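Local coordinates for protein NADH kinase POS5, mitochondrial (Saccharomyces cerevisiae, PDB 3AFO) that phosphorylates NADH, and less readily NAD(+), with ATP in yeast mitochondria, supplying NADPH for antioxidant defence, at residues Leu41-Thr47 against Thr115-Leu121; Arg178-Cys183 against Thr196-Ile202; Thr236-Ser240 against Ile251-Leu255; Ser280-Ile286 against Gly314-Ile320. All coordinates share one frame; numbering follows the deposited sequence.

Interaction 1: Leu41-Thr47 against Thr115-Leu121; sequences LQNVYIT and TDLLVTL
Leu41 lays its CD1 methyl on CB of Asp116 (3.7 Å), just before the chain enters strand 43-47, which runs parallel beside 117-121, the middle strand of the Rossmann-like sheet of the N-terminal domain. The amides of Gln42 and Asn43 then converge on a single carboxylate oxygen. Gln42 N meets Asp116 OD2 nearly along the C-O axis at 3.0 Å. Asn43 N comes to Asp116 OD2 from above the carboxylate plane at 2.9 Å. The amide of Ser20 takes OD1, so three N-H groups grip this buried carboxylate and would be expected to stabilise its charge. Asn43 O pays back the debt by accepting from Asp116 N. Val44 CG1 touches Val119 CG2 at 3.6 Å. Tyr45 bonds through N to Leu117 O and through O to Val119 N; with CG opposite the backbone nitrogen (chi1 176°), its ring runs alongside Leu118, Tyr45 CD2 to Leu118 CD1 3.7 Å. Ile46 goes to the other side of the sheet, under helix 53-69, where its CG2 packs on Leu121 CD1 at 3.6 Å. At Thr47 the N-H reaches Val119 O, and Thr47 O accepts from Leu121 N at 2.9 Å.

Interaction 2: Arg178-Cys183 against Thr196-Ile202; sequences RTRLEC and THAMNDI. With NAI (1,4-dihydronicotinamide adenine dinucleotide), chain C.
This is a beta-hairpin contact, Leu181-Cys183 antiparallel to Thr196-Ala198, continued by a bend that carries the chain out of one sheet and into another. Leu181 with Ala198 and Cys183 with Thr196 are hydrogen-bonded pairs, each closed by two backbone bonds; Glu182 and His197 form the non-hydrogen-bonded pair between them. On that pair's face the two side chains lie side by side, Glu182 CG 3.8 Å from His197 CD2, with the carboxylate turned 69° from the imidazole. His197 CD2 also lies over one face of the Arg180 guanidinium, toward its rim, while Glu322 forms a salt bridge with Arg180 NH2. On the opposite face Ile202, already in strand 201-205, folds its CD1 back against CB of Leu181 (3.7 Å) and CB of Cys183 (3.8 Å), packing between the two sheets of the C-terminal sandwich. Beyond the hairpin a water donates to Met199 O and lies unusually close to Thr179 O. The Met199 chain, straight from a chi1 of 171° onward, brings CE to 3.7 Å from Arg178 CD. In the bend, Asp304 OD2 accepts from the amide of Met199, and OD1 from those of Asn200 and Asp201. Asp201 then presents both carboxylate oxygens to the diol of the nicotinamide ribose, OD1 2.7 Å from O3D of NADH. An Asn-Asp pair offered to the dinucleotide at the turn from sheet to sheet matches the NE/D motif of NAD kinases.

Interaction 3: Thr236-Ser240 against Ile251-Leu255; sequences TPTGS and IVSPL
Hydrogen bonding between Ser240 and Val252 carries the polar part of this contact. The amide of Val252 donates to Ser240 OG at 2.9 Å, in a fairly straight line (163°), and the hydroxyl donates to Pro237 O, 2.7 Å away and in the plane of that carbonyl. Accepting from one side and donating to the other, this hydroxyl ties the turn to strand 251-252. A chi1 of 74° places OG between the backbone N and the carbonyl carbon, folded back over its own turn, where both partners can be met. Pro237 O accepts a second bond from Ser240 N. An alanine here is likely to leave the buried amide of Val252 without its acceptor and Pro237 O with one donor fewer.

Van der Waals packing centres on Pro237. Its CB presses on the carbonyl O of Ser253 (3.4 Å) and on CA of Pro254 (3.7 Å), and makes an apolar contact with Val252 CG1, met obliquely at 3.9 Å. Bonds inside each segment fix the backbones: Thr236 OG1 accepts from Gly239 N in an ST motif, and Ser253 OG from Leu255 N in an ST turn. The 236-240 turn lies at the adenine end of the pocket, where Thr238 O accepts from N6A of NADH and Thr238 OG1 is held by Arg178.

The turn leads from strand 231-235 toward helix 243-246. Leu260 of strand 258-266 packs on both Ser240 and Val252, Trp364 of helix 363-370 covers Ile251 and Pro254, and 251-252 pairs in parallel with a strand of the second subunit.

Interaction 4: Ser280-Ile286 against Gly314-Ile320; sequences SHIRIKI and GDEIYVI
The Tyr318 ring has Arg283 on one face and His281 at its edge. Arg283 CG makes the CH-pi contact, 4.2 Å from the ring centroid and displaced toward the rim, and the chain runs alongside the tyrosine before bending at chi3 (67°). That bend swings NH1 to Glu316 OE2 for a salt bridge of 2.7 Å, in which OE2 is met from above the carboxylate plane; the arginine also makes a cation-pi contact with Phe218. The His281 imidazole brings NE2 to 3.7 Å from Tyr318 CD1, the two rings inclined at 66°. Tyr318 OH gives a weak bond to Glu316 OE1. A leucine in place of Arg283 would probably leave Glu316 OE2 without its close ionic mate and Phe218 without its cation-pi partner. The other face of the pair is aliphatic: Ile284 CB meets Ile317 CG1 at 4.0 Å, and Ile282 sits against Val319. Paired backbone bonds join these same residues, and Gly314 N closes the end onto Ile286 O at 2.8 Å. In this antiparallel sheet 282-286 is flanked by 213-219 and 316-320 by 174-186, while across the sandwich Ile284 touches Leu204 and Leu234, Ile317 touches Leu204, and Val319 touches Leu234.

How the interactions relate
Interaction 1 stands apart, joining parallel strands in the sheet of the N-terminal domain, about 21 Å from interaction 2 between centres. The other three form a continuous C-terminal region. Interactions 2 and 4 share one antiparallel sheet: Glu182 N reaches Ile320 O, and Ile202 packs on Val319 in the common sandwich core. Interaction 3 joins interaction 2 beside the dinucleotide pocket, through Met199 O with Thr236 OG1 and Arg178 NH1 with Thr238 OG1. Interactions 1, 3 and 4 are buried, 2 partly so. Chemistry follows place: strand pairing throughout 1 and 4, with charged groups on the more accessible face of 4; a hairpin and ribose site in 2; one bridging hydroxyl beside a subunit interface in 3.

Interaction 1: Leu41-Thr47 against Thr115-Leu121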
# COMPACT_ATOMS: atom_id res chain seq x y z
N LEU A 41 -45.19 -14.42 -9.28
CA LEU A 41 -44.04 -14.51 -10.19
C LEU A 41 -44.40 -15.38 -11.40
O LEU A 41 -44.82 -16.52 -11.23
CB LEU A 41 -42.83 -15.10 -9.46
CG LEU A 41 -41.63 -15.61 -10.26
CD1 LEU A 41 -41.03 -14.50 -11.10
CD2 LEU A 41 -40.59 -16.24 -9.34
N GLN A 42 -44.21 -14.84 -12.60
CA GLN A 42 -44.48 -15.58 -13.83
C GLN A 42 -43.37 -15.50 -14.88
O GLN A 42 -42.93 -16.54 -15.38
CB GLN A 42 -45.80 -15.12 -14.46
CG GLN A 42 -47.05 -15.59 -13.75
CD GLN A 42 -48.30 -15.32 -14.57
OE1 GLN A 42 -48.71 -14.16 -14.75
NE2 GLN A 42 -48.91 -16.38 -15.09
N ASN A 43 -42.93 -14.28 -15.23
CA ASN A 43 -41.99 -14.06 -16.32
C ASN A 43 -40.53 -14.12 -15.85
O ASN A 43 -40.02 -13.18 -15.23
CB ASN A 43 -42.25 -12.72 -17.01
CG ASN A 43 -43.67 -12.59 -17.57
OD1 ASN A 43 -44.42 -13.57 -17.69
ND2 ASN A 43 -44.03 -11.36 -17.94
N VAL A 44 -39.86 -15.23 -16.14
CA VAL A 44 -38.49 -15.44 -15.69
C VAL A 44 -37.53 -15.34 -16.87
O VAL A 44 -37.55 -16.17 -17.77
CB VAL A 44 -38.35 -16.81 -14.98
CG1 VAL A 44 -36.91 -17.05 -14.50
CG2 VAL A 44 -39.32 -16.89 -13.79
N TYR A 45 -36.71 -14.29 -16.86
CA TYR A 45 -35.65 -14.11 -17.85
C TYR A 45 -34.34 -14.78 -17.41
O TYR A 45 -33.82 -14.52 -16.32
CB TYR A 45 -35.43 -12.62 -18.11
CG TYR A 45 -34.29 -12.26 -19.05
CD1 TYR A 45 -34.10 -12.94 -20.25
CD2 TYR A 45 -33.43 -11.20 -18.75
CE1 TYR A 45 -33.07 -12.60 -21.11
CE2 TYR A 45 -32.40 -10.84 -19.61
CZ TYR A 45 -32.22 -11.55 -20.79
OH TYR A 45 -31.21 -11.21 -21.65
N ILE A 46 -33.81 -15.65 -18.27
CA ILE A 46 -32.63 -16.43 -17.93
C ILE A 46 -31.49 -16.12 -18.89
O ILE A 46 -31.67 -16.19 -20.12
CB ILE A 46 -32.90 -17.97 -17.94
CG1 ILE A 46 -34.18 -18.29 -17.17
CG2 ILE A 46 -31.71 -18.73 -17.33
CD1 ILE A 46 -34.72 -19.67 -17.47
N THR A 47 -30.34 -15.78 -18.33
CA THR A 47 -29.14 -15.51 -19.12
C THR A 47 -28.03 -16.44 -18.66
O THR A 47 -28.03 -16.91 -17.52
CB THR A 47 -28.66 -14.05 -18.96
OG1 THR A 47 -28.14 -13.86 -17.64
CG2 THR A 47 -29.80 -13.10 -19.18
N THR A 115 -39.93 -8.71 -17.80
CA THR A 115 -39.22 -9.53 -16.81
C THR A 115 -39.65 -9.28 -15.35
O THR A 115 -39.55 -8.17 -14.86
CB THR A 115 -37.69 -9.34 -16.96
OG1 THR A 115 -37.28 -9.76 -18.27
CG2 THR A 115 -36.94 -10.14 -15.92
N ASP A 116 -40.11 -10.33 -14.67
CA ASP A 116 -40.35 -10.26 -13.22
C ASP A 116 -39.07 -10.57 -12.43
O ASP A 116 -38.87 -10.07 -11.32
CB ASP A 116 -41.43 -11.27 -12.78
CG ASP A 116 -42.76 -11.12 -13.54
OD1 ASP A 116 -42.98 -10.08 -14.20
OD2 ASP A 116 -43.57 -12.08 -13.46
N LEU A 117 -38.23 -11.44 -13.01
CA LEU A 117 -37.07 -11.96 -12.32
C LEU A 117 -35.96 -12.27 -13.32
O LEU A 117 -36.21 -12.90 -14.35
CB LEU A 117 -37.43 -13.23 -11.54
CG LEU A 117 -36.34 -13.98 -10.77
CD1 LEU A 117 -36.05 -13.30 -9.45
CD2 LEU A 117 -36.73 -15.44 -10.53
N LEU A 118 -34.76 -11.79 -13.01
CA LEU A 118 -33.56 -12.12 -13.76
C LEU A 118 -32.84 -13.27 -13.07
O LEU A 118 -32.53 -13.19 -11.89
CB LEU A 118 -32.64 -10.88 -13.88
CG LEU A 118 -31.20 -11.10 -14.41
CD1 LEU A 118 -31.18 -11.62 -15.85
CD2 LEU A 118 -30.34 -9.82 -14.29
N VAL A 119 -32.60 -14.35 -13.82
CA VAL A 119 -31.83 -15.50 -13.34
C VAL A 119 -30.55 -15.60 -14.18
O VAL A 119 -30.62 -15.68 -15.40
CB VAL A 119 -32.63 -16.82 -13.44
CG1 VAL A 119 -31.73 -18.01 -13.09
CG2 VAL A 119 -33.87 -16.81 -12.50
N THR A 120 -29.40 -15.58 -13.52
CA THR A 120 -28.11 -15.67 -14.21
C THR A 120 -27.42 -17.02 -13.94
O THR A 120 -27.43 -17.53 -12.82
CB THR A 120 -27.16 -14.50 -13.82
OG1 THR A 120 -26.94 -14.54 -12.42
CG2 THR A 120 -27.79 -13.15 -14.18
N LEU A 121 -26.84 -17.58 -14.99
CA LEU A 121 -26.15 -18.85 -14.92
C LEU A 121 -24.70 -18.67 -15.41
O LEU A 121 -24.45 -18.63 -16.61
CB LEU A 121 -26.89 -19.91 -15.74
CG LEU A 121 -28.37 -20.15 -15.40
CD1 LEU A 121 -29.01 -20.98 -16.48
CD2 LEU A 121 -28.56 -20.81 -14.04

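Interaction 2: Arg178-Cys183 against Thr196-Ile202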
# COMPACT_ATOMS: atom_id res chain seq x y z
N ARG A 178 -28.14 -3.35 -3.83
CA ARG A 178 -26.88 -2.82 -4.33
C ARG A 178 -27.19 -1.60 -5.16
O ARG A 178 -28.07 -1.65 -6.02
CB ARG A 178 -26.14 -3.85 -5.19
CG ARG A 178 -25.79 -5.17 -4.50
CD ARG A 178 -25.05 -6.09 -5.49
NE ARG A 178 -24.69 -7.41 -4.97
CZ ARG A 178 -23.67 -7.65 -4.14
NH1 ARG A 178 -22.91 -6.65 -3.68
NH2 ARG A 178 -23.43 -8.89 -3.73
N THR A 179 -26.48 -0.51 -4.90
CA THR A 179 -26.72 0.76 -5.59
C THR A 179 -26.05 0.76 -6.96
O THR A 179 -25.16 -0.05 -7.23
CB THR A 179 -26.21 1.94 -4.74
OG1 THR A 179 -26.43 3.17 -5.45
CG2 THR A 179 -24.74 1.78 -4.45
N ARG A 180 -26.49 1.68 -7.83
CA ARG A 180 -25.95 1.82 -9.18
C ARG A 180 -25.37 3.22 -9.37
O ARG A 180 -25.90 4.20 -8.83
CB ARG A 180 -27.06 1.64 -10.22
CG ARG A 180 -27.50 0.21 -10.47
CD ARG A 180 -28.36 0.12 -11.74
NE ARG A 180 -29.65 0.79 -11.58
CZ ARG A 180 -30.57 0.89 -12.54
NH1 ARG A 180 -30.37 0.35 -13.74
NH2 ARG A 180 -31.72 1.52 -12.29
N LEU A 181 -24.29 3.30 -10.16
CA LEU A 181 -23.75 4.57 -10.62
C LEU A 181 -24.26 4.90 -12.03
O LEU A 181 -24.64 4.01 -12.80
CB LEU A 181 -22.22 4.55 -10.63
CG LEU A 181 -21.44 4.43 -9.32
CD1 LEU A 181 -19.94 4.40 -9.59
CD2 LEU A 181 -21.78 5.57 -8.37
N GLU A 182 -24.27 6.19 -12.35
CA GLU A 182 -24.56 6.66 -13.69
C GLU A 182 -23.33 7.35 -14.24
O GLU A 182 -22.74 8.20 -13.57
CB GLU A 182 -25.71 7.66 -13.67
CG GLU A 182 -27.06 7.05 -13.44
CD GLU A 182 -28.19 8.07 -13.62
OE1 GLU A 182 -27.92 9.19 -14.10
OE2 GLU A 182 -29.33 7.74 -13.27
N CYS A 183 -22.93 6.96 -15.44
CA CYS A 183 -21.87 7.65 -16.17
C CYS A 183 -22.50 8.47 -17.30
O CYS A 183 -23.22 7.92 -18.14
CB CYS A 183 -20.87 6.65 -16.73
SG CYS A 183 -19.57 7.37 -17.75
N THR A 196 -24.74 5.71 -19.27
CA THR A 196 -24.60 4.29 -18.97
C THR A 196 -24.75 4.05 -17.47
O THR A 196 -24.58 4.98 -16.66
CB THR A 196 -23.25 3.72 -19.48
OG1 THR A 196 -22.19 4.59 -19.09
CG2 THR A 196 -23.25 3.60 -21.01
N HIS A 197 -25.06 2.82 -17.10
CA HIS A 197 -25.30 2.46 -15.71
C HIS A 197 -24.34 1.37 -15.26
O HIS A 197 -24.07 0.43 -16.00
CB HIS A 197 -26.75 2.03 -15.53
CG HIS A 197 -27.73 3.11 -15.88
ND1 HIS A 197 -28.04 3.44 -17.18
CD2 HIS A 197 -28.45 3.95 -15.10
CE1 HIS A 197 -28.91 4.44 -17.19
NE2 HIS A 197 -29.17 4.76 -15.93
N ALA A 198 -23.82 1.52 -14.04
CA ALA A 198 -22.77 0.64 -13.52
C ALA A 198 -23.15 -0.00 -12.21
O ALA A 198 -23.57 0.67 -11.27
CB ALA A 198 -21.45 1.41 -13.37
N MET A 199 -22.95 -1.32 -12.14
CA MET A 199 -23.13 -2.06 -10.90
C MET A 199 -21.79 -2.17 -10.14
O MET A 199 -21.77 -2.15 -8.91
CB MET A 199 -23.67 -3.45 -11.24
CG MET A 199 -23.73 -4.42 -10.12
SD MET A 199 -24.67 -5.86 -10.66
CE MET A 199 -24.72 -6.71 -9.10
N ASN A 200 -20.71 -2.32 -10.90
CA ASN A 200 -19.35 -2.45 -10.37
C ASN A 200 -18.62 -1.12 -10.40
O ASN A 200 -18.28 -0.55 -9.36
CB ASN A 200 -18.56 -3.43 -11.24
CG ASN A 200 -18.30 -4.76 -10.59
OD1 ASN A 200 -17.53 -5.56 -11.14
ND2 ASN A 200 -18.92 -5.03 -9.45
N ASP A 201 -18.35 -0.66 -11.62
CA ASP A 201 -17.47 0.47 -11.78
C ASP A 201 -17.52 1.16 -13.12
O ASP A 201 -18.06 0.64 -14.11
CB ASP A 201 -16.02 0.04 -11.49
CG ASP A 201 -15.64 -1.28 -12.16
OD1 ASP A 201 -16.11 -1.58 -13.29
OD2 ASP A 201 -14.83 -2.01 -11.55
N ILE A 202 -16.94 2.36 -13.13
CA ILE A 202 -16.68 3.12 -14.32
C ILE A 202 -15.19 3.42 -14.29
O ILE A 202 -14.68 3.93 -13.27
CB ILE A 202 -17.49 4.43 -14.32
CG1 ILE A 202 -18.99 4.10 -14.35
CG2 ILE A 202 -17.07 5.35 -15.51
CD1 ILE A 202 -19.86 5.01 -13.49
PA NAI C . -13.54 -10.33 -16.29
O1A NAI C . -13.80 -11.81 -16.25
O2A NAI C . -12.39 -9.87 -17.34
O5B NAI C . -13.01 -9.78 -14.92
C5B NAI C . -13.66 -10.19 -13.82
C4B NAI C . -12.67 -10.73 -12.85
O4B NAI C . -12.99 -9.88 -11.71
C3B NAI C . -13.29 -12.10 -12.59
O3B NAI C . -12.36 -12.91 -11.87
C2B NAI C . -14.49 -11.72 -11.72
O2B NAI C . -14.89 -12.78 -10.87
C1B NAI C . -13.90 -10.60 -10.85
N9A NAI C . -14.96 -9.66 -10.38
C8A NAI C . -15.80 -8.94 -11.14
N7A NAI C . -16.60 -8.22 -10.33
C5A NAI C . -16.25 -8.47 -9.07
C6A NAI C . -16.70 -8.03 -7.82
N6A NAI C . -17.70 -7.14 -7.69
N1A NAI C . -16.09 -8.52 -6.72
C2A NAI C . -15.10 -9.40 -6.80
N3A NAI C . -14.65 -9.83 -7.97
C4A NAI C . -15.21 -9.39 -9.11
O3 NAI C . -14.86 -9.44 -16.73
PN NAI C . -16.29 -9.56 -16.00
O1N NAI C . -16.36 -10.85 -15.23
O2N NAI C . -17.27 -9.16 -17.03
O5D NAI C . -16.29 -8.40 -14.85
C5D NAI C . -16.03 -7.05 -15.19
C4D NAI C . -15.16 -6.41 -14.13
O4D NAI C . -13.80 -6.82 -14.41
C3D NAI C . -15.07 -4.90 -14.24
O3D NAI C . -16.19 -4.27 -13.61
C2D NAI C . -13.76 -4.61 -13.48
O2D NAI C . -14.05 -4.26 -12.12
C1D NAI C . -13.04 -5.99 -13.52
N1N NAI C . -11.68 -5.78 -14.06
C2N NAI C . -10.61 -6.03 -13.20
C3N NAI C . -9.31 -5.83 -13.62
C7N NAI C . -8.16 -6.14 -12.62
O7N NAI C . -6.98 -6.03 -12.93
N7N NAI C . -8.56 -6.55 -11.43
C4N NAI C . -9.07 -5.37 -14.92
C5N NAI C . -10.14 -5.10 -15.80
C6N NAI C . -11.46 -5.30 -15.38
O HOH W 1 -23.85 -2.13 -6.76
O HOH W 2 -21.48 6.66 -20.69

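Interaction 3: Thr236-Ser240 against Ile251-Leu255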
# COMPACT_ATOMS: atom_id res chain seq x y z
N THR A 236 -18.77 1.35 -7.13
CA THR A 236 -19.73 1.16 -6.06
C THR A 236 -19.04 0.32 -4.99
O THR A 236 -17.99 -0.26 -5.25
CB THR A 236 -20.93 0.34 -6.55
OG1 THR A 236 -20.46 -0.93 -7.03
CG2 THR A 236 -21.69 1.06 -7.67
N PRO A 237 -19.65 0.23 -3.79
CA PRO A 237 -19.20 -0.71 -2.77
C PRO A 237 -19.15 -2.15 -3.30
O PRO A 237 -18.21 -2.89 -3.00
CB PRO A 237 -20.26 -0.57 -1.68
CG PRO A 237 -20.64 0.92 -1.80
CD PRO A 237 -20.75 1.09 -3.30
N THR A 238 -20.15 -2.53 -4.11
CA THR A 238 -20.11 -3.83 -4.80
C THR A 238 -18.81 -3.96 -5.62
O THR A 238 -18.14 -5.00 -5.58
CB THR A 238 -21.36 -4.02 -5.71
OG1 THR A 238 -22.51 -4.15 -4.87
CG2 THR A 238 -21.23 -5.26 -6.58
N GLY A 239 -18.43 -2.89 -6.33
CA GLY A 239 -17.21 -2.89 -7.14
C GLY A 239 -15.91 -2.73 -6.37
O GLY A 239 -14.83 -2.80 -6.98
N SER A 240 -15.99 -2.51 -5.06
CA SER A 240 -14.77 -2.36 -4.23
C SER A 240 -13.93 -3.64 -4.21
O SER A 240 -12.72 -3.60 -4.04
CB SER A 240 -15.11 -1.93 -2.79
OG SER A 240 -15.68 -3.00 -2.04
N ILE A 251 -11.86 -2.61 1.07
CA ILE A 251 -13.03 -3.47 0.89
C ILE A 251 -14.19 -2.78 1.59
O ILE A 251 -14.12 -2.49 2.78
CB ILE A 251 -12.79 -4.89 1.49
CG1 ILE A 251 -11.69 -5.62 0.70
CG2 ILE A 251 -14.11 -5.70 1.55
CD1 ILE A 251 -11.29 -6.99 1.26
N VAL A 252 -15.23 -2.47 0.82
CA VAL A 252 -16.32 -1.66 1.33
C VAL A 252 -17.60 -2.50 1.33
O VAL A 252 -17.99 -3.03 0.30
CB VAL A 252 -16.51 -0.39 0.49
CG1 VAL A 252 -17.63 0.48 1.07
CG2 VAL A 252 -15.19 0.40 0.41
N SER A 253 -18.22 -2.62 2.49
CA SER A 253 -19.49 -3.33 2.60
C SER A 253 -20.55 -2.73 1.67
O SER A 253 -20.71 -1.50 1.61
CB SER A 253 -19.99 -3.31 4.04
OG SER A 253 -21.41 -3.48 4.07
N PRO A 254 -21.32 -3.60 0.97
CA PRO A 254 -22.35 -3.09 0.04
C PRO A 254 -23.49 -2.36 0.74
O PRO A 254 -24.37 -1.81 0.07
CB PRO A 254 -22.86 -4.36 -0.66
CG PRO A 254 -22.55 -5.47 0.33
CD PRO A 254 -21.21 -5.07 0.92
N LEU A 255 -23.48 -2.34 2.08
CA LEU A 255 -24.45 -1.54 2.83
C LEU A 255 -24.01 -0.10 3.09
O LEU A 255 -24.78 0.71 3.60
CB LEU A 255 -24.80 -2.22 4.16
CG LEU A 255 -25.48 -3.59 4.11
CD1 LEU A 255 -25.69 -4.11 5.54
CD2 LEU A 255 -26.79 -3.52 3.34

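Interaction 4: Ser280-Ile286 against Gly314-Ile320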
# COMPACT_ATOMS: atom_id res chain seq x y z
N SER A 280 -22.15 12.66 -3.93
CA SER A 280 -21.10 13.37 -4.69
C SER A 280 -21.40 13.54 -6.18
O SER A 280 -22.04 12.70 -6.78
CB SER A 280 -19.77 12.64 -4.57
OG SER A 280 -19.29 12.69 -3.24
N HIS A 281 -20.89 14.63 -6.75
CA HIS A 281 -20.96 14.92 -8.17
C HIS A 281 -19.52 14.89 -8.66
O HIS A 281 -18.68 15.67 -8.20
CB HIS A 281 -21.59 16.31 -8.36
CG HIS A 281 -21.64 16.76 -9.79
ND1 HIS A 281 -20.60 17.43 -10.39
CD2 HIS A 281 -22.62 16.67 -10.72
CE1 HIS A 281 -20.93 17.71 -11.64
NE2 HIS A 281 -22.15 17.27 -11.87
N ILE A 282 -19.22 13.96 -9.55
CA ILE A 282 -17.85 13.76 -10.00
C ILE A 282 -17.76 14.07 -11.48
O ILE A 282 -18.57 13.56 -12.27
CB ILE A 282 -17.36 12.31 -9.74
CG1 ILE A 282 -17.49 11.96 -8.25
CG2 ILE A 282 -15.89 12.14 -10.22
CD1 ILE A 282 -17.31 10.48 -7.90
N ARG A 283 -16.81 14.91 -11.84
CA ARG A 283 -16.52 15.19 -13.24
C ARG A 283 -15.05 14.92 -13.50
O ARG A 283 -14.18 15.39 -12.74
CB ARG A 283 -16.89 16.65 -13.59
CG ARG A 283 -16.53 17.05 -15.03
CD ARG A 283 -17.06 18.45 -15.37
NE ARG A 283 -16.39 19.50 -14.61
CZ ARG A 283 -15.43 20.28 -15.10
NH1 ARG A 283 -15.00 20.11 -16.35
NH2 ARG A 283 -14.89 21.22 -14.35
N ILE A 284 -14.78 14.17 -14.56
CA ILE A 284 -13.42 13.89 -15.01
C ILE A 284 -13.23 14.30 -16.48
O ILE A 284 -13.91 13.79 -17.37
CB ILE A 284 -13.01 12.41 -14.77
CG1 ILE A 284 -13.15 12.04 -13.28
CG2 ILE A 284 -11.57 12.15 -15.28
CD1 ILE A 284 -12.80 10.58 -12.94
N LYS A 285 -12.33 15.25 -16.71
CA LYS A 285 -12.01 15.73 -18.04
C LYS A 285 -10.67 15.17 -18.51
O LYS A 285 -9.69 15.17 -17.75
CB LYS A 285 -11.98 17.25 -18.05
CG LYS A 285 -11.89 17.89 -19.44
CD LYS A 285 -12.01 19.42 -19.32
CE LYS A 285 -12.02 20.10 -20.68
NZ LYS A 285 -12.00 21.59 -20.52
N ILE A 286 -10.64 14.67 -19.74
CA ILE A 286 -9.43 14.14 -20.35
C ILE A 286 -8.53 15.30 -20.77
O ILE A 286 -8.90 16.09 -21.65
CB ILE A 286 -9.75 13.25 -21.60
CG1 ILE A 286 -10.87 12.23 -21.29
CG2 ILE A 286 -8.50 12.58 -22.15
CD1 ILE A 286 -10.60 11.28 -20.09
N GLY A 314 -10.33 16.54 -24.07
CA GLY A 314 -11.47 17.44 -24.04
C GLY A 314 -12.80 16.79 -23.71
O GLY A 314 -13.73 17.48 -23.29
N ASP A 315 -12.91 15.47 -23.92
CA ASP A 315 -14.09 14.72 -23.50
C ASP A 315 -14.19 14.78 -21.96
O ASP A 315 -13.17 14.95 -21.29
CB ASP A 315 -14.00 13.25 -23.95
CG ASP A 315 -14.10 13.06 -25.47
OD1 ASP A 315 -14.35 14.04 -26.22
OD2 ASP A 315 -13.91 11.92 -25.94
N GLU A 316 -15.40 14.67 -21.43
CA GLU A 316 -15.59 14.56 -19.97
C GLU A 316 -16.59 13.47 -19.66
O GLU A 316 -17.53 13.24 -20.44
CB GLU A 316 -16.18 15.84 -19.38
CG GLU A 316 -15.47 17.13 -19.66
CD GLU A 316 -16.32 18.31 -19.23
OE1 GLU A 316 -17.56 18.20 -19.29
OE2 GLU A 316 -15.76 19.35 -18.83
N ILE A 317 -16.39 12.82 -18.51
CA ILE A 317 -17.45 12.01 -17.92
C ILE A 317 -17.94 12.65 -16.63
O ILE A 317 -17.16 13.23 -15.88
CB ILE A 317 -17.03 10.52 -17.69
CG1 ILE A 317 -15.77 10.40 -16.82
CG2 ILE A 317 -16.83 9.81 -19.04
CD1 ILE A 317 -15.49 8.96 -16.33
N TYR A 318 -19.25 12.54 -16.40
CA TYR A 318 -19.89 12.94 -15.15
C TYR A 318 -20.39 11.67 -14.48
O TYR A 318 -21.03 10.84 -15.12
CB TYR A 318 -21.08 13.87 -15.40
CG TYR A 318 -20.72 15.20 -15.99
CD1 TYR A 318 -20.76 16.36 -15.22
CD2 TYR A 318 -20.35 15.31 -17.34
CE1 TYR A 318 -20.43 17.61 -15.77
CE2 TYR A 318 -20.02 16.55 -17.90
CZ TYR A 318 -20.07 17.68 -17.12
OH TYR A 318 -19.72 18.89 -17.68
N VAL A 319 -20.07 11.51 -13.20
CA VAL A 319 -20.45 10.30 -12.49
C VAL A 319 -21.20 10.65 -11.22
O VAL A 319 -20.72 11.44 -10.40
CB VAL A 319 -19.22 9.40 -12.18
CG1 VAL A 319 -19.63 8.20 -11.34
CG2 VAL A 319 -18.56 8.91 -13.48
N ILE A 320 -22.38 10.07 -11.08
CA ILE A 320 -23.23 10.28 -9.92
C ILE A 320 -23.86 8.94 -9.55
O ILE A 320 -23.92 8.02 -10.36
CB ILE A 320 -24.38 11.32 -10.20
CG1 ILE A 320 -25.22 10.94 -11.44
CG2 ILE A 320 -23.85 12.76 -10.31
CD1 ILE A 320 -26.60 11.67 -11.53